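Local coordinates for protein OBCA, Oxalate Biosynthetic Component A (Burkholderia glumae, PDB 4NNB) that contains a TIM-barrel domain, whose pocket holds a magnesium ion and an oxaloacetate ion, joined to a separate N-terminal domain, at residues 501-506 / 511-516; 8-13 / 497-502; 409-414 / 420-425; 353-358 / 435-440. One frame throughout, in Å; residues are numbered along the deposited sequence.

Contact 1. Residues 501-506 / 511-516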
loop_
_atom_site.group_PDB
_atom_site.type_symbol
_atom_site.label_atom_id
_atom_site.label_comp_id
_atom_site.label_asym_id
_atom_site.label_seq_id
_atom_site.Cartn_x
_atom_site.Cartn_y
_atom_site.Cartn_z
ATOM N N LEU A 501 5.202 -14.475 3.473
ATOM C CA LEU A 501 5.009 -14.484 4.914
ATOM C C LEU A 501 3.586 -14.831 5.329
ATOM O O LEU A 501 3.386 -15.600 6.267
ATOM C CB LEU A 501 5.432 -13.147 5.522
ATOM C CG LEU A 501 6.943 -12.921 5.566
ATOM C CD1 LEU A 501 7.258 -11.464 5.874
ATOM C CD2 LEU A 501 7.582 -13.842 6.609
ATOM N N VAL A 502 2.587 -14.282 4.648
ATOM C CA VAL A 502 1.225 -14.656 4.998
ATOM C C VAL A 502 0.944 -16.118 4.628
ATOM O O VAL A 502 0.252 -16.819 5.359
ATOM C CB VAL A 502 0.159 -13.710 4.396
ATOM C CG1 VAL A 502 -0.048 -14.005 2.926
ATOM C CG2 VAL A 502 -1.156 -13.888 5.147
ATOM N N ARG A 503 1.493 -16.572 3.502
ATOM C CA ARG A 503 1.380 -17.967 3.085
ATOM C C ARG A 503 1.956 -18.872 4.165
ATOM O O ARG A 503 1.359 -19.884 4.538
ATOM C CB ARG A 503 2.142 -18.176 1.783
ATOM C CG ARG A 503 2.123 -19.611 1.245
ATOM C CD ARG A 503 2.955 -19.690 -0.025
ATOM N NE ARG A 503 3.073 -21.040 -0.570
ATOM C CZ ARG A 503 4.031 -21.897 -0.231
ATOM N NH1 ARG A 503 4.946 -21.550 0.669
ATOM N NH2 ARG A 503 4.073 -23.100 -0.786
ATOM N N GLU A 504 3.115 -18.478 4.676
ATOM C CA GLU A 504 3.803 -19.215 5.729
ATOM C C GLU A 504 2.940 -19.325 6.990
ATOM O O GLU A 504 2.737 -20.422 7.519
ATOM C CB GLU A 504 5.141 -18.526 6.021
ATOM C CG GLU A 504 5.976 -19.117 7.144
ATOM C CD GLU A 504 7.302 -18.382 7.293
ATOM O OE1 GLU A 504 8.336 -18.941 6.864
ATOM O OE2 GLU A 504 7.308 -17.246 7.824
ATOM N N GLU A 505 2.424 -18.195 7.460
ATOM C CA GLU A 505 1.563 -18.182 8.640
ATOM C C GLU A 505 0.293 -19.024 8.443
ATOM O O GLU A 505 -0.160 -19.704 9.373
ATOM C CB GLU A 505 1.215 -16.743 9.046
ATOM C CG GLU A 505 0.309 -16.657 10.268
ATOM C CD GLU A 505 0.200 -15.256 10.849
ATOM O OE1 GLU A 505 0.560 -14.275 10.159
ATOM O OE2 GLU A 505 -0.244 -15.140 12.013
ATOM N N LEU A 506 -0.268 -18.995 7.234
ATOM C CA LEU A 506 -1.470 -19.781 6.942
ATOM C C LEU A 506 -1.186 -21.286 7.021
ATOM O O LEU A 506 -1.908 -22.032 7.688
ATOM C CB LEU A 506 -2.054 -19.410 5.573
ATOM C CG LEU A 506 -2.884 -18.117 5.554
ATOM C CD1 LEU A 506 -3.164 -17.659 4.126
ATOM C CD2 LEU A 506 -4.198 -18.296 6.328
ATOM N N ALA A 511 -3.948 -24.483 7.076
ATOM C CA ALA A 511 -4.756 -24.037 5.949
ATOM C C ALA A 511 -4.116 -24.474 4.643
ATOM O O ALA A 511 -2.900 -24.648 4.563
ATOM C CB ALA A 511 -4.954 -22.518 5.979
ATOM N N THR A 512 -4.945 -24.663 3.625
ATOM C CA THR A 512 -4.477 -24.945 2.277
ATOM C C THR A 512 -4.474 -23.637 1.474
ATOM O O THR A 512 -5.339 -22.785 1.675
ATOM C CB THR A 512 -5.405 -25.963 1.584
ATOM O OG1 THR A 512 -5.531 -27.130 2.409
ATOM C CG2 THR A 512 -4.864 -26.364 0.215
ATOM N N ILE A 513 -3.500 -23.482 0.581
ATOM C CA ILE A 513 -3.408 -22.303 -0.271
ATOM C C ILE A 513 -3.698 -22.690 -1.712
ATOM O O ILE A 513 -2.962 -23.476 -2.299
ATOM C CB ILE A 513 -2.004 -21.677 -0.227
ATOM C CG1 ILE A 513 -1.580 -21.366 1.212
ATOM C CG2 ILE A 513 -1.952 -20.421 -1.092
ATOM C CD1 ILE A 513 -2.470 -20.365 1.894
ATOM N N LEU A 514 -4.756 -22.122 -2.286
ATOM C CA LEU A 514 -5.109 -22.380 -3.683
ATOM C C LEU A 514 -4.206 -21.633 -4.663
ATOM O O LEU A 514 -3.806 -20.491 -4.411
ATOM C CB LEU A 514 -6.567 -21.994 -3.929
ATOM C CG LEU A 514 -7.550 -22.596 -2.927
ATOM C CD1 LEU A 514 -8.926 -21.999 -3.085
ATOM C CD2 LEU A 514 -7.609 -24.121 -3.071
ATOM N N THR A 515 -3.892 -22.279 -5.781
ATOM C CA THR A 515 -3.090 -21.671 -6.838
ATOM C C THR A 515 -3.985 -20.907 -7.802
ATOM O O THR A 515 -5.211 -21.058 -7.780
ATOM C CB THR A 515 -2.408 -22.740 -7.687
ATOM O OG1 THR A 515 -3.415 -23.476 -8.385
ATOM C CG2 THR A 515 -1.577 -23.689 -6.825
ATOM N N ALA A 516 -3.363 -20.121 -8.676
ATOM C CA ALA A 516 -4.093 -19.396 -9.713
ATOM C C ALA A 516 -4.930 -20.340 -10.574
ATOM O O ALA A 516 -6.116 -20.097 -10.790
ATOM C CB ALA A 516 -3.139 -18.593 -10.574
#
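Arg-503 is the first residue of 501-506 to reach Ile-513, and it does so with the aliphatic root of its side chain. With CG anti to the backbone N (chi1 179°) and the chain extended as far as NE, the guanidinium is carried away from Ile-513, and the contact is left to CG, 4.1 Å from Ile-513 CG1. One helical turn later, Leu-506 points at the strand and crosses the Ile-513 side chain at about a right angle. Its CD1 lies 3.6 Å from Ile-513 CD1, and Ile-513 CD1 also stands 3.8 Å from Leu-506 CB, so the isoleucine tip is held against both the root and the end of the leucine. The backbone of Leu-506 adds the one polar link: Ala-511 N donates to Leu-506 O at 3.2 Å (N-H...O 157°). Ala-511 CB packs against the same oxygen at 3.5 Å. The bond spans the short turn by which helix 495-507, packed outside the TIM barrel, returns to strand 512-513. Leu-506 also touches Val-459 of helix 458-465 and Ile-470 of strand 469-472, while Thr-512 and Leu-514 bond through their backbones to Leu-6, placing strand 512-513 parallel to strand 5-10.

Contact 2. Residues 8-13 / 497-502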
loop_
_atom_site.group_PDB
_atom_site.type_symbol
_atom_site.label_atom_id
_atom_site.label_comp_id
_atom_site.label_asym_id
_atom_site.label_seq_id
_atom_site.Cartn_x
_atom_site.Cartn_y
_atom_site.Cartn_z
ATOM N N ILE A 8 -4.695 -16.158 -1.826
ATOM C CA ILE A 8 -4.046 -14.911 -1.458
ATOM C C ILE A 8 -4.168 -13.965 -2.629
ATOM O O ILE A 8 -3.858 -14.327 -3.764
ATOM C CB ILE A 8 -2.554 -15.113 -1.099
ATOM C CG1 ILE A 8 -2.434 -16.016 0.138
ATOM C CG2 ILE A 8 -1.853 -13.755 -0.862
ATOM C CD1 ILE A 8 -1.008 -16.520 0.430
ATOM N N THR A 9 -4.655 -12.758 -2.348
ATOM C CA THR A 9 -4.582 -11.674 -3.319
ATOM C C THR A 9 -3.362 -10.792 -3.044
ATOM O O THR A 9 -3.174 -10.310 -1.932
ATOM C CB THR A 9 -5.870 -10.804 -3.309
ATOM O OG1 THR A 9 -6.975 -11.586 -3.795
ATOM C CG2 THR A 9 -5.694 -9.578 -4.232
ATOM N N ALA A 10 -2.526 -10.586 -4.057
ATOM C CA ALA A 10 -1.437 -9.617 -3.946
ATOM C C ALA A 10 -1.908 -8.254 -4.465
ATOM O O ALA A 10 -2.524 -8.174 -5.521
ATOM C CB ALA A 10 -0.248 -10.081 -4.747
ATOM N N ALA A 11 -1.619 -7.182 -3.738
ATOM C CA ALA A 11 -1.994 -5.841 -4.215
ATOM C C ALA A 11 -0.760 -4.936 -4.240
ATOM O O ALA A 11 -0.471 -4.261 -3.262
ATOM C CB ALA A 11 -3.088 -5.242 -3.331
ATOM N N PRO A 12 -0.021 -4.938 -5.363
ATOM C CA PRO A 12 1.343 -4.383 -5.362
ATOM C C PRO A 12 1.482 -2.873 -5.503
ATOM O O PRO A 12 2.592 -2.381 -5.268
ATOM C CB PRO A 12 2.002 -5.050 -6.578
ATOM C CG PRO A 12 1.124 -6.240 -6.909
ATOM C CD PRO A 12 -0.267 -5.788 -6.538
ATOM N N ILE A 13 0.427 -2.153 -5.883
ATOM C CA ILE A 13 0.611 -0.744 -6.240
ATOM C C ILE A 13 -0.282 0.206 -5.470
ATOM O O ILE A 13 0.206 1.122 -4.806
ATOM C CB ILE A 13 0.394 -0.485 -7.740
ATOM C CG1 ILE A 13 1.252 -1.427 -8.580
ATOM C CG2 ILE A 13 0.699 0.989 -8.082
ATOM C CD1 ILE A 13 0.492 -2.622 -9.145
ATOM N N GLU A 497 7.188 -10.471 -0.812
ATOM C CA GLU A 497 7.663 -10.872 0.511
ATOM C C GLU A 497 6.495 -10.987 1.487
ATOM O O GLU A 497 6.421 -11.939 2.272
ATOM C CB GLU A 497 8.746 -9.927 1.046
ATOM C CG GLU A 497 9.292 -10.391 2.396
ATOM C CD GLU A 497 10.476 -9.585 2.861
ATOM O OE1 GLU A 497 11.483 -10.200 3.249
ATOM O OE2 GLU A 497 10.397 -8.334 2.854
ATOM N N GLN A 498 5.571 -10.031 1.415
ATOM C CA GLN A 498 4.364 -10.074 2.236
ATOM C C GLN A 498 3.510 -11.286 1.909
ATOM O O GLN A 498 2.939 -11.904 2.808
ATOM C CB GLN A 498 3.575 -8.764 2.086
ATOM C CG GLN A 498 4.411 -7.548 2.527
ATOM C CD GLN A 498 3.827 -6.216 2.082
ATOM O OE1 GLN A 498 3.250 -6.105 0.994
ATOM N NE2 GLN A 498 3.968 -5.200 2.927
ATOM N N VAL A 499 3.447 -11.635 0.626
ATOM C CA VAL A 499 2.759 -12.843 0.186
ATOM C C VAL A 499 3.388 -14.116 0.795
ATOM O O VAL A 499 2.664 -14.976 1.305
ATOM C CB VAL A 499 2.735 -12.941 -1.357
ATOM C CG1 VAL A 499 2.171 -14.280 -1.807
ATOM C CG2 VAL A 499 1.911 -11.785 -1.964
ATOM N N SER A 500 4.719 -14.226 0.736
ATOM C CA SER A 500 5.431 -15.402 1.265
ATOM C C SER A 500 5.155 -15.582 2.739
ATOM O O SER A 500 4.902 -16.693 3.194
ATOM C CB SER A 500 6.949 -15.284 1.058
ATOM O OG SER A 500 7.271 -15.161 -0.309
ATOM N N LEU A 501 5.202 -14.475 3.473
ATOM C CA LEU A 501 5.009 -14.484 4.914
ATOM C C LEU A 501 3.586 -14.831 5.329
ATOM O O LEU A 501 3.386 -15.600 6.267
ATOM C CB LEU A 501 5.432 -13.147 5.522
ATOM C CG LEU A 501 6.943 -12.921 5.566
ATOM C CD1 LEU A 501 7.258 -11.464 5.874
ATOM C CD2 LEU A 501 7.582 -13.842 6.609
ATOM N N VAL A 502 2.587 -14.282 4.648
ATOM C CA VAL A 502 1.225 -14.656 4.998
ATOM C C VAL A 502 0.944 -16.118 4.628
ATOM O O VAL A 502 0.252 -16.819 5.359
ATOM C CB VAL A 502 0.159 -13.710 4.396
ATOM C CG1 VAL A 502 -0.048 -14.005 2.926
ATOM C CG2 VAL A 502 -1.156 -13.888 5.147
#
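Ile-8 sends its side chain from the strand toward Val-499 and Val-502, one helical turn apart on helix 495-507. From CB the chain divides. The CG2 branch lies 4.2 Å from Val-499 CG1, where the two side chains pass at a slant. The other branch, CG1, sits beside the backbone N (chi1 -63°) and comes to 4.2 Å from Val-502 CG1. Beyond it CD1 reaches outward to 3.7 Å from Val-502 CG1, a tip-to-tip meeting, and to 4.1 Å from Val-499 O, so this terminal methyl lies against the helix backbone as well as a side chain. The Val-502 methyl that receives it stands between its own backbone N and carbonyl carbon (chi1 77°). Two residues along the strand, Ala-10 CB meets Val-499 CG2 at 3.9 Å; the two methyls of Val-499 are thus shared between Ile-8 and Ala-10. All four residues are buried, and their side chains meet only through apolar groups. The segment axes approach to 9.3 Å and run nearly antiparallel, at 166°. This is helix-on-strand packing on the outside of a TIM barrel: strand 5-10 lies in the sheet between the parallel strands 222-229 and 469-472, and Val-499 and Val-502 extend the apolar layer to Val-472 and Ile-470 of the latter.

Contact 3. Residues 409-414 / 420-425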
loop_
_atom_site.group_PDB
_atom_site.type_symbol
_atom_site.label_atom_id
_atom_site.label_comp_id
_atom_site.label_asym_id
_atom_site.label_seq_id
_atom_site.Cartn_x
_atom_site.Cartn_y
_atom_site.Cartn_z
ATOM N N SER A 409 -5.242 0.577 19.892
ATOM C CA SER A 409 -4.694 0.686 21.241
ATOM C C SER A 409 -4.209 -0.668 21.766
ATOM O O SER A 409 -3.096 -0.787 22.282
ATOM C CB SER A 409 -5.742 1.278 22.183
ATOM O OG SER A 409 -5.288 1.251 23.523
ATOM N N LEU A 410 -5.049 -1.688 21.620
ATOM C CA LEU A 410 -4.701 -3.036 22.044
ATOM C C LEU A 410 -3.479 -3.603 21.311
ATOM O O LEU A 410 -2.608 -4.220 21.941
ATOM C CB LEU A 410 -5.906 -3.968 21.911
ATOM C CG LEU A 410 -7.029 -3.747 22.926
ATOM C CD1 LEU A 410 -8.333 -4.286 22.385
ATOM C CD2 LEU A 410 -6.701 -4.430 24.245
ATOM N N LEU A 411 -3.404 -3.394 19.996
ATOM C CA LEU A 411 -2.254 -3.871 19.223
ATOM C C LEU A 411 -0.976 -3.162 19.686
ATOM O O LEU A 411 0.111 -3.734 19.650
ATOM C CB LEU A 411 -2.473 -3.694 17.712
ATOM C CG LEU A 411 -3.493 -4.630 17.049
ATOM C CD1 LEU A 411 -3.779 -4.238 15.607
ATOM C CD2 LEU A 411 -3.055 -6.092 17.122
ATOM N N ALA A 412 -1.123 -1.926 20.150
ATOM C CA ALA A 412 0.011 -1.154 20.650
ATOM C C ALA A 412 0.570 -1.694 21.981
ATOM O O ALA A 412 1.704 -1.385 22.348
ATOM C CB ALA A 412 -0.362 0.313 20.778
ATOM N N ASP A 413 -0.222 -2.494 22.696
ATOM C CA ASP A 413 0.229 -3.092 23.953
ATOM C C ASP A 413 1.308 -4.134 23.694
ATOM O O ASP A 413 2.213 -4.312 24.505
ATOM C CB ASP A 413 -0.929 -3.771 24.693
ATOM C CG ASP A 413 -1.913 -2.788 25.284
ATOM O OD1 ASP A 413 -1.553 -1.612 25.509
ATOM O OD2 ASP A 413 -3.061 -3.207 25.539
ATOM N N GLU A 414 1.188 -4.827 22.566
ATOM C CA GLU A 414 2.094 -5.915 22.204
ATOM C C GLU A 414 2.097 -7.056 23.221
ATOM O O GLU A 414 3.140 -7.652 23.497
ATOM C CB GLU A 414 3.518 -5.403 21.982
ATOM C CG GLU A 414 3.643 -4.393 20.865
ATOM C CD GLU A 414 5.066 -4.275 20.364
ATOM O OE1 GLU A 414 5.856 -3.519 20.974
ATOM O OE2 GLU A 414 5.399 -4.946 19.363
ATOM N N ARG A 420 -5.490 -10.896 21.674
ATOM C CA ARG A 420 -6.698 -11.719 21.654
ATOM C C ARG A 420 -7.978 -10.890 21.814
ATOM O O ARG A 420 -8.982 -11.175 21.158
ATOM C CB ARG A 420 -6.615 -12.871 22.664
ATOM C CG ARG A 420 -6.157 -14.179 22.025
ATOM C CD ARG A 420 -6.152 -15.346 23.007
ATOM N NE ARG A 420 -4.886 -15.454 23.732
ATOM C CZ ARG A 420 -4.695 -15.024 24.975
ATOM N NH1 ARG A 420 -5.693 -14.463 25.645
ATOM N NH2 ARG A 420 -3.510 -15.158 25.552
ATOM N N ARG A 421 -7.941 -9.860 22.659
ATOM C CA ARG A 421 -9.077 -8.950 22.772
ATOM C C ARG A 421 -9.305 -8.232 21.437
ATOM O O ARG A 421 -10.443 -8.097 20.986
ATOM C CB ARG A 421 -8.897 -7.934 23.915
ATOM C CG ARG A 421 -8.881 -8.554 25.327
ATOM C CD ARG A 421 -9.423 -7.605 26.423
ATOM N NE ARG A 421 -8.584 -6.427 26.674
ATOM C CZ ARG A 421 -7.466 -6.439 27.399
ATOM N NH1 ARG A 421 -7.030 -7.574 27.938
ATOM N NH2 ARG A 421 -6.772 -5.320 27.579
ATOM N N ALA A 422 -8.216 -7.799 20.799
ATOM C CA ALA A 422 -8.303 -7.093 19.520
ATOM C C ALA A 422 -8.971 -7.951 18.441
ATOM O O ALA A 422 -9.863 -7.476 17.741
ATOM C CB ALA A 422 -6.925 -6.630 19.066
ATOM N N VAL A 423 -8.536 -9.203 18.314
ATOM C CA VAL A 423 -9.167 -10.165 17.414
ATOM C C VAL A 423 -10.668 -10.301 17.681
ATOM O O VAL A 423 -11.472 -10.318 16.746
ATOM C CB VAL A 423 -8.497 -11.551 17.515
ATOM C CG1 VAL A 423 -9.293 -12.601 16.747
ATOM C CG2 VAL A 423 -7.070 -11.489 16.999
ATOM N N GLU A 424 -11.033 -10.386 18.957
ATOM C CA GLU A 424 -12.431 -10.513 19.366
ATOM C C GLU A 424 -13.280 -9.331 18.889
ATOM O O GLU A 424 -14.377 -9.518 18.357
ATOM C CB GLU A 424 -12.528 -10.653 20.893
ATOM C CG GLU A 424 -13.954 -10.697 21.435
ATOM C CD GLU A 424 -14.019 -11.061 22.916
ATOM O OE1 GLU A 424 -15.106 -11.490 23.369
ATOM O OE2 GLU A 424 -12.990 -10.921 23.622
ATOM N N LEU A 425 -12.775 -8.119 19.087
ATOM C CA LEU A 425 -13.494 -6.919 18.677
ATOM C C LEU A 425 -13.656 -6.865 17.163
ATOM O O LEU A 425 -14.684 -6.410 16.661
ATOM C CB LEU A 425 -12.764 -5.666 19.147
ATOM C CG LEU A 425 -12.508 -5.557 20.647
ATOM C CD1 LEU A 425 -11.668 -4.330 20.952
ATOM C CD2 LEU A 425 -13.819 -5.496 21.395
#
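Arg-421 NH2 lies 3.5 Å from Leu-410 CD2, so here a charged group is used for its packing surface. A bend at chi3 (-67°) turns the chain toward Leu-410, where the guanidinium meets CD2 obliquely, with Arg-421 NE 3.7 Å from Leu-410 CD2. Asp-413 carries the opposite charge, but its OD2 is 4.7 Å from Arg-421 NH2; any attraction is therefore probably long-range, and Asp-413 OD2 is instead bonded to the hydroxyl of Ser-418. The two segments belong to a helical hairpin, helix 401-413 turning back into helix 416-440 through a short link. The axes of 409-413 and 420-425 run at 156° and come within 9.0 Å, and Glu-414, with a positive phi of 60°, is where the chain leaves the first helix. The small Ala-422 side chain is consistent with the close approach, its CB being 4.0 Å from Leu-410 CB, and Leu-411 CD2 borders the same alanine more loosely. The second branch of Leu-410, CD1, crosses the Leu-425 side chain at about a right angle, 3.6 Å from Leu-425 CD1. Leu-425 reaches further back along the first helix to Val-403, Glu-406 and Ile-407, and Leu-457 packs on both Leu-411 and Ala-422.

Contact 4. Residues 353-358 / 435-440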
loop_
_atom_site.group_PDB
_atom_site.type_symbol
_atom_site.label_atom_id
_atom_site.label_comp_id
_atom_site.label_asym_id
_atom_site.label_seq_id
_atom_site.Cartn_x
_atom_site.Cartn_y
_atom_site.Cartn_z
ATOM N N ALA A 353 -22.911 1.054 3.630
ATOM C CA ALA A 353 -23.743 1.411 2.483
ATOM C C ALA A 353 -23.536 0.395 1.360
ATOM O O ALA A 353 -24.498 -0.050 0.724
ATOM C CB ALA A 353 -23.412 2.814 2.004
ATOM N N ILE A 354 -22.282 0.002 1.136
ATOM C CA ILE A 354 -22.000 -1.004 0.105
ATOM C C ILE A 354 -22.645 -2.351 0.425
ATOM O O ILE A 354 -23.220 -2.997 -0.465
ATOM C CB ILE A 354 -20.488 -1.116 -0.198
ATOM C CG1 ILE A 354 -20.082 0.051 -1.105
ATOM C CG2 ILE A 354 -20.147 -2.456 -0.851
ATOM C CD1 ILE A 354 -18.581 0.360 -1.143
ATOM N N VAL A 355 -22.578 -2.771 1.686
ATOM C CA VAL A 355 -23.249 -4.011 2.093
ATOM C C VAL A 355 -24.766 -3.943 1.835
ATOM O O VAL A 355 -25.347 -4.859 1.235
ATOM C CB VAL A 355 -22.997 -4.351 3.577
ATOM C CG1 VAL A 355 -23.654 -5.699 3.923
ATOM C CG2 VAL A 355 -21.490 -4.401 3.872
ATOM N N ASP A 356 -25.391 -2.856 2.279
ATOM C CA ASP A 356 -26.820 -2.644 2.051
ATOM C C ASP A 356 -27.169 -2.703 0.571
ATOM O O ASP A 356 -28.117 -3.371 0.169
ATOM C CB ASP A 356 -27.241 -1.283 2.586
ATOM C CG ASP A 356 -27.149 -1.190 4.089
ATOM O OD1 ASP A 356 -27.082 -2.241 4.758
ATOM O OD2 ASP A 356 -27.148 -0.053 4.598
ATOM N N ASN A 357 -26.388 -2.009 -0.246
ATOM C CA ASN A 357 -26.685 -1.933 -1.678
ATOM C C ASN A 357 -26.445 -3.240 -2.434
ATOM O O ASN A 357 -27.259 -3.647 -3.269
ATOM C CB ASN A 357 -25.912 -0.777 -2.314
ATOM C CG ASN A 357 -26.353 0.583 -1.771
ATOM O OD1 ASN A 357 -27.349 0.677 -1.049
ATOM N ND2 ASN A 357 -25.625 1.641 -2.136
ATOM N N ALA A 358 -25.330 -3.900 -2.132
ATOM C CA ALA A 358 -24.969 -5.133 -2.825
ATOM C C ALA A 358 -26.005 -6.203 -2.555
ATOM O O ALA A 358 -26.348 -6.980 -3.444
ATOM C CB ALA A 358 -23.590 -5.615 -2.403
ATOM N N GLU A 435 -21.995 -12.417 7.496
ATOM C CA GLU A 435 -23.227 -13.209 7.463
ATOM C C GLU A 435 -24.292 -12.603 6.545
ATOM O O GLU A 435 -25.025 -13.339 5.872
ATOM C CB GLU A 435 -23.787 -13.409 8.876
ATOM C CG GLU A 435 -22.897 -14.254 9.777
ATOM C CD GLU A 435 -22.539 -15.596 9.147
ATOM O OE1 GLU A 435 -23.444 -16.274 8.599
ATOM O OE2 GLU A 435 -21.345 -15.962 9.188
ATOM N N ARG A 436 -24.379 -11.276 6.502
ATOM C CA ARG A 436 -25.310 -10.633 5.568
ATOM C C ARG A 436 -24.931 -10.984 4.143
ATOM O O ARG A 436 -25.788 -11.305 3.326
ATOM C CB ARG A 436 -25.328 -9.114 5.742
ATOM C CG ARG A 436 -26.090 -8.623 6.970
ATOM C CD ARG A 436 -26.182 -7.103 6.961
ATOM N NE ARG A 436 -27.056 -6.618 5.894
ATOM C CZ ARG A 436 -27.057 -5.367 5.447
ATOM N NH1 ARG A 436 -26.216 -4.479 5.964
ATOM N NH2 ARG A 436 -27.886 -5.005 4.479
ATOM N N LEU A 437 -23.633 -10.947 3.850
ATOM C CA LEU A 437 -23.168 -11.272 2.504
ATOM C C LEU A 437 -23.433 -12.743 2.169
ATOM O O LEU A 437 -23.892 -13.060 1.060
ATOM C CB LEU A 437 -21.680 -10.893 2.329
ATOM C CG LEU A 437 -21.314 -9.399 2.442
ATOM C CD1 LEU A 437 -19.791 -9.182 2.397
ATOM C CD2 LEU A 437 -21.995 -8.582 1.350
ATOM N N ARG A 438 -23.166 -13.640 3.122
ATOM C CA ARG A 438 -23.388 -15.076 2.897
ATOM C C ARG A 438 -24.870 -15.406 2.729
ATOM O O ARG A 438 -25.225 -16.281 1.953
ATOM C CB ARG A 438 -22.843 -15.916 4.057
ATOM C CG ARG A 438 -21.365 -15.782 4.316
ATOM C CD ARG A 438 -20.555 -16.370 3.210
ATOM N NE ARG A 438 -19.196 -16.641 3.665
ATOM C CZ ARG A 438 -18.200 -16.983 2.861
ATOM N NH1 ARG A 438 -18.407 -17.077 1.551
ATOM N NH2 ARG A 438 -16.991 -17.210 3.371
ATOM N N ALA A 439 -25.721 -14.710 3.474
ATOM C CA ALA A 439 -27.159 -14.950 3.396
ATOM C C ALA A 439 -27.684 -14.530 2.023
ATOM O O ALA A 439 -28.506 -15.228 1.423
ATOM C CB ALA A 439 -27.896 -14.209 4.525
ATOM N N SER A 440 -27.201 -13.399 1.512
ATOM C CA SER A 440 -27.710 -12.901 0.237
ATOM C C SER A 440 -27.071 -13.605 -0.931
ATOM O O SER A 440 -27.671 -13.708 -1.999
ATOM C CB SER A 440 -27.508 -11.387 0.101
ATOM O OG SER A 440 -28.289 -10.699 1.053
#
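Asp-356 and Arg-436 form the tight part of this contact, and it lies on the partly exposed side. Asp-356 OD1 alone takes both bonds of the salt bridge: Arg-436 NH1 donates at 2.7 Å (N-H...O 148°), nearly along the C-O axis, and Arg-436 NH2 at 2.9 Å, from the anti side. The oxygen lies close to the guanidinium plane, at its end. Both nitrogens thus fork onto one oxygen rather than forming a two-oxygen pairing, and the carboxylate is turned 44° from the guanidinium plane. A bend at chi3 brings the guanidinium there. One face of it carries Val-355 CG1, 3.5 Å from Arg-436 NH1 and set toward the rim, which together with the two bonds probably restricts its rotation. On the buried side the fit is looser: Val-355 CG1 and Leu-437 CD2 are 4.2 Å apart, consistent with an axis separation of 10.3 Å. The segments 353-358 and 435-440 run nearly parallel (12°), as expected of neighbours on the outside of a TIM barrel. Helix 352-359 follows strand 344-349, where Val-355 touches Val-349; helix 416-440 lies against the next strand, 373-378, through Leu-437 on Phe-375 and Leu-377.

Overall arrangement
Contacts 1 and 2 form one continuous patch: their centres are 10 Å apart, they share helix 495-507, and Ile-8 CD1 of contact 2 lies 3.8 Å from Arg-503 CB of contact 1. Contact 2 joins the N-terminal strand to helix 495-507 near the C-terminal end, whereas contact 1 is local in sequence; contacts 3 and 4 both fall within the loop closed by contact 2. Those two use opposite ends of helix 416-440, with centres 27 Å apart and nearest atoms about 13 Å apart, so the long helix links the hairpin to the barrel wall. In contact 2 the Ala-10 side chain is about 12 Å from the magnesium ion and about 13 Å from the oxaloacetate ion.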